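Local coordinates for protein uncharacterized esterase YxiM (PDB 2O14) that is an uncharacterized member of the GDSL lipolytic family that probably hydrolyses ester bonds, and has a galactose-binding-like beta domain that carries a manganese ion, at residues K14-F20 / S148-K154; L88-T94 / E120-P126. All coordinates share one frame; numbering follows the deposited sequence.

Contact 1 of 2, residues K14-F20 / S148-K154; sequences KVYQFDF and SALKIKK. With MN (manganese (II) ion), chain B.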
loop_
_atom_site.group_PDB
_atom_site.type_symbol
_atom_site.label_atom_id
_atom_site.label_comp_id
_atom_site.label_asym_id
_atom_site.label_seq_id
_atom_site.Cartn_x
_atom_site.Cartn_y
_atom_site.Cartn_z
ATOM N N LYS A 14 -2.234 -16.665 21.248
ATOM C CA LYS A 14 -1.572 -15.359 21.544
ATOM C C LYS A 14 -2.214 -14.223 20.749
ATOM O O LYS A 14 -1.672 -13.791 19.729
ATOM C CB LYS A 14 -0.080 -15.434 21.199
ATOM C CG LYS A 14 0.660 -16.580 21.876
ATOM C CD LYS A 14 2.099 -16.695 21.382
ATOM C CE LYS A 14 2.819 -17.884 22.021
ATOM N NZ LYS A 14 4.216 -18.064 21.517
ATOM N N VAL A 15 -3.365 -13.745 21.215
ATOM C CA VAL A 15 -4.067 -12.652 20.544
ATOM C C VAL A 15 -4.449 -11.536 21.521
ATOM O O VAL A 15 -5.031 -11.789 22.582
ATOM C CB VAL A 15 -5.347 -13.158 19.822
ATOM C CG1 VAL A 15 -6.307 -13.779 20.828
ATOM C CG2 VAL A 15 -6.017 -12.009 19.081
ATOM N N TYR A 16 -4.099 -10.306 21.156
ATOM C CA TYR A 16 -4.392 -9.123 21.964
ATOM C C TYR A 16 -5.457 -8.326 21.215
ATOM O O TYR A 16 -5.284 -8.012 20.039
ATOM C CB TYR A 16 -3.135 -8.262 22.124
ATOM C CG TYR A 16 -1.943 -8.989 22.704
ATOM C CD1 TYR A 16 -1.331 -10.032 22.014
ATOM C CD2 TYR A 16 -1.424 -8.630 23.943
ATOM C CE1 TYR A 16 -0.225 -10.704 22.547
ATOM C CE2 TYR A 16 -0.322 -9.291 24.484
ATOM C CZ TYR A 16 0.271 -10.325 23.784
ATOM O OH TYR A 16 1.347 -10.987 24.329
ATOM N N GLN A 17 -6.553 -7.998 21.888
ATOM C CA GLN A 17 -7.628 -7.254 21.244
ATOM C C GLN A 17 -7.986 -5.991 22.008
ATOM O O GLN A 17 -8.288 -6.031 23.203
ATOM C CB GLN A 17 -8.851 -8.155 21.077
ATOM C CG GLN A 17 -8.566 -9.338 20.173
ATOM C CD GLN A 17 -9.751 -10.255 19.981
ATOM O OE1 GLN A 17 -9.658 -11.248 19.264
ATOM N NE2 GLN A 17 -10.873 -9.931 20.617
ATOM N N PHE A 18 -7.950 -4.867 21.299
ATOM C CA PHE A 18 -8.228 -3.570 21.897
ATOM C C PHE A 18 -9.397 -2.864 21.232
ATOM O O PHE A 18 -9.450 -2.752 20.011
ATOM C CB PHE A 18 -6.972 -2.694 21.807
ATOM C CG PHE A 18 -5.773 -3.286 22.499
ATOM C CD1 PHE A 18 -5.684 -3.292 23.889
ATOM C CD2 PHE A 18 -4.745 -3.871 21.761
ATOM C CE1 PHE A 18 -4.585 -3.873 24.535
ATOM C CE2 PHE A 18 -3.643 -4.457 22.397
ATOM C CZ PHE A 18 -3.562 -4.457 23.783
ATOM N N ASP A 19 -10.338 -2.406 22.048
ATOM C CA ASP A 19 -11.509 -1.677 21.567
ATOM C C ASP A 19 -11.315 -0.232 22.023
ATOM O O ASP A 19 -11.544 0.099 23.182
ATOM C CB ASP A 19 -12.795 -2.267 22.169
ATOM C CG ASP A 19 -14.015 -1.381 21.944
ATOM O OD1 ASP A 19 -13.999 -0.583 20.990
ATOM O OD2 ASP A 19 -14.998 -1.485 22.714
ATOM N N PHE A 20 -10.879 0.616 21.101
ATOM C CA PHE A 20 -10.612 2.021 21.393
ATOM C C PHE A 20 -11.854 2.898 21.472
ATOM O O PHE A 20 -12.770 2.775 20.661
ATOM C CB PHE A 20 -9.656 2.573 20.338
ATOM C CG PHE A 20 -8.301 1.918 20.357
ATOM C CD1 PHE A 20 -7.312 2.355 21.243
ATOM C CD2 PHE A 20 -8.019 0.849 19.508
ATOM C CE1 PHE A 20 -6.061 1.734 21.283
ATOM C CE2 PHE A 20 -6.768 0.218 19.538
ATOM C CZ PHE A 20 -5.788 0.664 20.429
ATOM N N SER A 148 -10.568 2.574 15.810
ATOM C CA SER A 148 -11.633 1.931 16.584
ATOM C C SER A 148 -11.196 0.644 17.261
ATOM O O SER A 148 -11.639 0.343 18.362
ATOM C CB SER A 148 -12.850 1.613 15.699
ATOM O OG SER A 148 -13.663 2.753 15.484
ATOM N N ALA A 149 -10.342 -0.132 16.607
ATOM C CA ALA A 149 -9.913 -1.384 17.215
ATOM C C ALA A 149 -8.634 -1.950 16.634
ATOM O O ALA A 149 -8.216 -1.578 15.545
ATOM C CB ALA A 149 -11.025 -2.423 17.090
ATOM N N LEU A 150 -8.023 -2.861 17.381
ATOM C CA LEU A 150 -6.815 -3.535 16.940
ATOM C C LEU A 150 -6.877 -4.988 17.371
ATOM O O LEU A 150 -7.344 -5.298 18.471
ATOM C CB LEU A 150 -5.563 -2.918 17.562
ATOM C CG LEU A 150 -5.004 -1.594 17.058
ATOM C CD1 LEU A 150 -3.697 -1.296 17.803
ATOM C CD2 LEU A 150 -4.751 -1.674 15.558
ATOM N N LYS A 151 -6.430 -5.873 16.489
ATOM C CA LYS A 151 -6.351 -7.294 16.779
ATOM C C LYS A 151 -4.913 -7.644 16.439
ATOM O O LYS A 151 -4.496 -7.545 15.281
ATOM C CB LYS A 151 -7.307 -8.109 15.906
ATOM C CG LYS A 151 -8.732 -8.178 16.427
ATOM C CD LYS A 151 -9.532 -9.205 15.639
ATOM C CE LYS A 151 -10.911 -9.421 16.238
ATOM N NZ LYS A 151 -11.646 -10.506 15.519
ATOM N N ILE A 152 -4.152 -8.034 17.454
ATOM C CA ILE A 152 -2.751 -8.377 17.277
ATOM C C ILE A 152 -2.531 -9.858 17.586
ATOM O O ILE A 152 -2.770 -10.313 18.704
ATOM C CB ILE A 152 -1.890 -7.493 18.194
ATOM C CG1 ILE A 152 -2.171 -6.019 17.867
ATOM C CG2 ILE A 152 -0.415 -7.824 18.027
ATOM C CD1 ILE A 152 -1.648 -5.042 18.896
ATOM N N LYS A 153 -2.080 -10.606 16.584
ATOM C CA LYS A 153 -1.854 -12.035 16.744
ATOM C C LYS A 153 -0.424 -12.427 16.383
ATOM O O LYS A 153 0.102 -12.016 15.348
ATOM C CB LYS A 153 -2.839 -12.807 15.863
ATOM C CG LYS A 153 -2.938 -14.282 16.204
ATOM C CD LYS A 153 -3.891 -15.027 15.282
ATOM C CE LYS A 153 -3.305 -15.193 13.891
ATOM N NZ LYS A 153 -4.134 -16.116 13.061
ATOM N N LYS A 154 0.201 -13.230 17.236
ATOM C CA LYS A 154 1.570 -13.665 16.998
ATOM C C LYS A 154 1.607 -14.785 15.959
ATOM O O LYS A 154 0.893 -15.777 16.080
ATOM C CB LYS A 154 2.209 -14.133 18.308
ATOM C CG LYS A 154 3.708 -14.378 18.204
ATOM C CD LYS A 154 4.355 -14.608 19.564
ATOM C CE LYS A 154 5.864 -14.746 19.408
ATOM N NZ LYS A 154 6.590 -14.911 20.700
HETATM MN MN MN B . -15.708 0.643 22.171
HETATM O O HOH W 1 5.151 -15.362 22.977
HETATM O O HOH W 2 -13.887 1.130 23.564
HETATM O O HOH W 3 -17.481 -0.086 21.177
#
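The ring of Phe20 meets Leu150 with its edge. Its CE2 lies 3.5 Å from Leu150 CG, and CD2 of the same ring reaches Ala149 CA. Phe20 has CG anti to the carbonyl carbon (chi1 -64°), which carries CE2 to Leu150. Phe18 also offers an edge, with CE2 at 4.1 Å from Ile152 CD1. The Tyr16 ring has Ile152 O at its edge and in its plane, 3.6 Å from CD1. Tyr16 and Phe18 share one side of the sheet with Leu150 and Ile152. Phe80 meets both phenylalanine rings edge-to-face.

The backbones are antiparallel. Tyr16 and Ile152 exchange two hydrogen bonds, as do Phe18 and Leu150. The bond from Phe20 N to Ser148 O is more bent, and its donor stands above the carbonyl plane. On its other edge, strand 146-156 has a classic beta bulge, where Ser148 and Ala149 both face Thr94. The pairing joins the first modelled strand to strand 146-156 in the galactose-binding-like beta domain.

Val15, Gln17, Asp19, Ala149, Lys151 and Lys153 point to the other side of the sheet. Gln17 and Lys151 run alongside each other, and OE1 of Gln17 lies 3.8 Å from CE of Lys151. Asp19 grips manganese with both carboxylate oxygens, OD1 at 2.4 Å and OD2 at 2.3 Å. Ser24, Asp65 and two waters also bind the metal.

At the far end, the extended chains of Lys14 and Lys154 touch through their CD atoms, 3.6 Å apart. Their like-charged NZ atoms are 4.0 Å apart and both donate to one water. The Lys14 side chain is poorly ordered, so its contacts are less certain. Asp157 forms a salt bridge with Lys154, which probably eases the repulsion.

Contact 2 of 2, residues L88-T94 / E120-P126; sequences LYEVKVT and EDTFQIP
Val91 and Phe123 make the main apolar contact. CB of Val91 sits over one face of the Phe123 ring in a CH-pi contact, 3.9 Å from the centroid and 22° off the normal. CG2 of Val93 comes to the edge of that ring, 3.6 Å from CE2. The ring lies back over the neighbouring strand because CG of Phe123 stands between the backbone N and the carbonyl carbon (chi1 66°). CG2 of Val91 also touches CG2 of Ile125, so a run of branched side chains continues past the ring. On the other side of the sheet, CG of Glu90 presses on CG2 of Thr122 at 3.4 Å, and CD1 of Leu88 lies against the ring of Pro126.

Backbone hydrogen bonds come in three reciprocal pairs: Tyr89 with Ile125, Val91 with Phe123, and Val93 with Asp121. Strands 87-95 and 120-127 are thus paired antiparallel in the mixed sheet of the galactose-binding-like domain. The opposite edge of strand 87-95 pairs with strand 146-156. Phe123 also packs on Val111 of strand 108-115 in a second sheet, and on Arg203 of strand 201-204, in the parallel sheet.

The charged contacts gather at Glu120. Its OE1 makes a salt bridge with Lys92 NZ at 3.4 Å, while OE2 pairs with Lys63. A water donates to OE1 over 2.8 Å and accepts from Lys92 NZ. The same water is hydrogen-bonded to Thr94 OG1 at 3.0 Å. An alanine in place of Glu120 would remove the carboxylate, and is likely to leave Lys92 and Lys63 without this counter-charge and the water less firmly held.

Within its own strand, Asp121 OD1 accepts a 2.7 Å hydrogen bond from Thr122 N. Asp121 OD2 is bound by the hydroxyl of Tyr177.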
loop_
_atom_site.group_PDB
_atom_site.type_symbol
_atom_site.label_atom_id
_atom_site.label_comp_id
_atom_site.label_asym_id
_atom_site.label_seq_id
_atom_site.Cartn_x
_atom_site.Cartn_y
_atom_site.Cartn_z
ATOM N N LEU A 88 7.145 -12.298 15.015
ATOM C CA LEU A 88 6.423 -11.710 13.890
ATOM C C LEU A 88 4.947 -11.668 14.270
ATOM O O LEU A 88 4.392 -12.669 14.730
ATOM C CB LEU A 88 6.604 -12.556 12.630
ATOM C CG LEU A 88 5.951 -11.962 11.377
ATOM C CD1 LEU A 88 6.758 -10.747 10.922
ATOM C CD2 LEU A 88 5.894 -13.008 10.267
ATOM N N TYR A 89 4.310 -10.517 14.081
ATOM C CA TYR A 89 2.902 -10.371 14.435
ATOM C C TYR A 89 1.991 -9.974 13.282
ATOM O O TYR A 89 2.422 -9.356 12.309
ATOM C CB TYR A 89 2.731 -9.332 15.550
ATOM C CG TYR A 89 3.190 -9.793 16.910
ATOM C CD1 TYR A 89 4.537 -9.789 17.255
ATOM C CD2 TYR A 89 2.273 -10.261 17.848
ATOM C CE1 TYR A 89 4.960 -10.237 18.507
ATOM C CE2 TYR A 89 2.683 -10.714 19.098
ATOM C CZ TYR A 89 4.027 -10.699 19.422
ATOM O OH TYR A 89 4.440 -11.140 20.660
ATOM N N GLU A 90 0.724 -10.348 13.404
ATOM C CA GLU A 90 -0.273 -9.994 12.415
ATOM C C GLU A 90 -1.095 -8.916 13.094
ATOM O O GLU A 90 -1.558 -9.107 14.217
ATOM C CB GLU A 90 -1.177 -11.182 12.087
ATOM C CG GLU A 90 -2.312 -10.825 11.125
ATOM C CD GLU A 90 -3.279 -11.976 10.896
ATOM O OE1 GLU A 90 -4.130 -12.238 11.780
ATOM O OE2 GLU A 90 -3.182 -12.619 9.830
ATOM N N VAL A 91 -1.262 -7.782 12.426
ATOM C CA VAL A 91 -2.035 -6.693 12.991
ATOM C C VAL A 91 -3.240 -6.351 12.121
ATOM O O VAL A 91 -3.094 -5.954 10.963
ATOM C CB VAL A 91 -1.176 -5.423 13.156
ATOM C CG1 VAL A 91 -2.013 -4.306 13.777
ATOM C CG2 VAL A 91 0.027 -5.720 14.019
ATOM N N LYS A 92 -4.432 -6.527 12.674
ATOM C CA LYS A 92 -5.644 -6.196 11.947
ATOM C C LYS A 92 -6.056 -4.827 12.467
ATOM O O LYS A 92 -6.235 -4.643 13.669
ATOM C CB LYS A 92 -6.745 -7.215 12.227
ATOM C CG LYS A 92 -8.059 -6.869 11.546
ATOM C CD LYS A 92 -9.220 -7.625 12.172
ATOM C CE LYS A 92 -10.554 -7.167 11.608
ATOM N NZ LYS A 92 -11.686 -7.861 12.288
ATOM N N VAL A 93 -6.191 -3.868 11.559
ATOM C CA VAL A 93 -6.554 -2.506 11.930
ATOM C C VAL A 93 -7.989 -2.170 11.557
ATOM O O VAL A 93 -8.440 -2.490 10.460
ATOM C CB VAL A 93 -5.645 -1.470 11.227
ATOM C CG1 VAL A 93 -6.033 -0.058 11.654
ATOM C CG2 VAL A 93 -4.192 -1.751 11.541
ATOM N N THR A 94 -8.695 -1.518 12.477
ATOM C CA THR A 94 -10.071 -1.093 12.243
ATOM C C THR A 94 -10.140 0.375 12.646
ATOM O O THR A 94 -10.050 0.703 13.827
ATOM C CB THR A 94 -11.078 -1.879 13.107
ATOM O OG1 THR A 94 -10.904 -3.286 12.894
ATOM C CG2 THR A 94 -12.505 -1.486 12.732
ATOM N N GLU A 120 -10.911 -1.373 7.259
ATOM C CA GLU A 120 -10.076 -2.399 7.864
ATOM C C GLU A 120 -9.038 -2.934 6.898
ATOM O O GLU A 120 -9.213 -2.885 5.682
ATOM C CB GLU A 120 -10.937 -3.567 8.340
ATOM C CG GLU A 120 -12.145 -3.171 9.160
ATOM C CD GLU A 120 -12.901 -4.382 9.674
ATOM O OE1 GLU A 120 -12.399 -5.048 10.608
ATOM O OE2 GLU A 120 -13.992 -4.671 9.139
ATOM N N ASP A 121 -7.943 -3.436 7.454
ATOM C CA ASP A 121 -6.880 -4.030 6.662
ATOM C C ASP A 121 -5.997 -4.770 7.642
ATOM O O ASP A 121 -6.108 -4.571 8.855
ATOM C CB ASP A 121 -6.048 -2.979 5.928
ATOM C CG ASP A 121 -5.390 -3.540 4.677
ATOM O OD1 ASP A 121 -5.194 -4.776 4.598
ATOM O OD2 ASP A 121 -5.068 -2.746 3.773
ATOM N N THR A 122 -5.119 -5.614 7.118
ATOM C CA THR A 122 -4.230 -6.397 7.958
ATOM C C THR A 122 -2.811 -6.379 7.408
ATOM O O THR A 122 -2.609 -6.378 6.197
ATOM C CB THR A 122 -4.713 -7.861 8.026
ATOM O OG1 THR A 122 -6.037 -7.897 8.568
ATOM C CG2 THR A 122 -3.795 -8.692 8.899
ATOM N N PHE A 123 -1.827 -6.360 8.297
ATOM C CA PHE A 123 -0.434 -6.378 7.860
ATOM C C PHE A 123 0.411 -7.113 8.887
ATOM O O PHE A 123 0.027 -7.235 10.048
ATOM C CB PHE A 123 0.087 -4.950 7.661
ATOM C CG PHE A 123 0.176 -4.151 8.929
ATOM C CD1 PHE A 123 1.355 -4.115 9.659
ATOM C CD2 PHE A 123 -0.922 -3.429 9.389
ATOM C CE1 PHE A 123 1.445 -3.365 10.832
ATOM C CE2 PHE A 123 -0.847 -2.676 10.562
ATOM C CZ PHE A 123 0.340 -2.644 11.283
ATOM N N GLN A 124 1.555 -7.616 8.453
ATOM C CA GLN A 124 2.449 -8.334 9.348
ATOM C C GLN A 124 3.617 -7.429 9.692
ATOM O O GLN A 124 4.026 -6.602 8.879
ATOM C CB GLN A 124 2.935 -9.608 8.672
ATOM C CG GLN A 124 1.804 -10.545 8.334
ATOM C CD GLN A 124 2.272 -11.809 7.647
ATOM O OE1 GLN A 124 1.476 -12.713 7.389
ATOM N NE2 GLN A 124 3.564 -11.881 7.341
ATOM N N ILE A 125 4.154 -7.580 10.896
ATOM C CA ILE A 125 5.259 -6.737 11.321
ATOM C C ILE A 125 6.121 -7.420 12.373
ATOM O O ILE A 125 5.608 -8.039 13.308
ATOM C CB ILE A 125 4.719 -5.409 11.915
ATOM C CG1 ILE A 125 5.870 -4.463 12.265
ATOM C CG2 ILE A 125 3.906 -5.700 13.172
ATOM C CD1 ILE A 125 5.399 -3.123 12.783
ATOM N N PRO A 126 7.450 -7.344 12.219
ATOM C CA PRO A 126 8.287 -7.988 13.233
ATOM C C PRO A 126 8.469 -7.065 14.436
ATOM O O PRO A 126 8.612 -5.849 14.282
ATOM C CB PRO A 126 9.597 -8.246 12.490
ATOM C CG PRO A 126 9.662 -7.105 11.511
ATOM C CD PRO A 126 8.235 -7.017 11.011
HETATM O O HOH W 4 -13.216 -5.187 13.319
#

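Overall arrangement
Contacts 1 and 2 belong to one sheet, and their centres are about 9 Å apart. Strands 146-156 and 87-95 are neighbours, so the four segments run side by side in the order 14-20, 148-154, 88-94, 120-126. Probable hydrogen bonds join them: Lys153 O to Glu90 N at 2.6 Å, and Ser148 N to Thr94 O at 2.8 Å. Tyr89 packs across the junction, its CD2 3.6 Å from Ile152 CG2. In sequence, both strands of contact 2 fall between the two strands of contact 1. Asp19 of contact 1 is one of the manganese ligands; the Thr94 side chain of contact 2 is about 10 Å from the metal. Both contacts lie away from the predicted catalytic residues Ser171, Asp339 and His342.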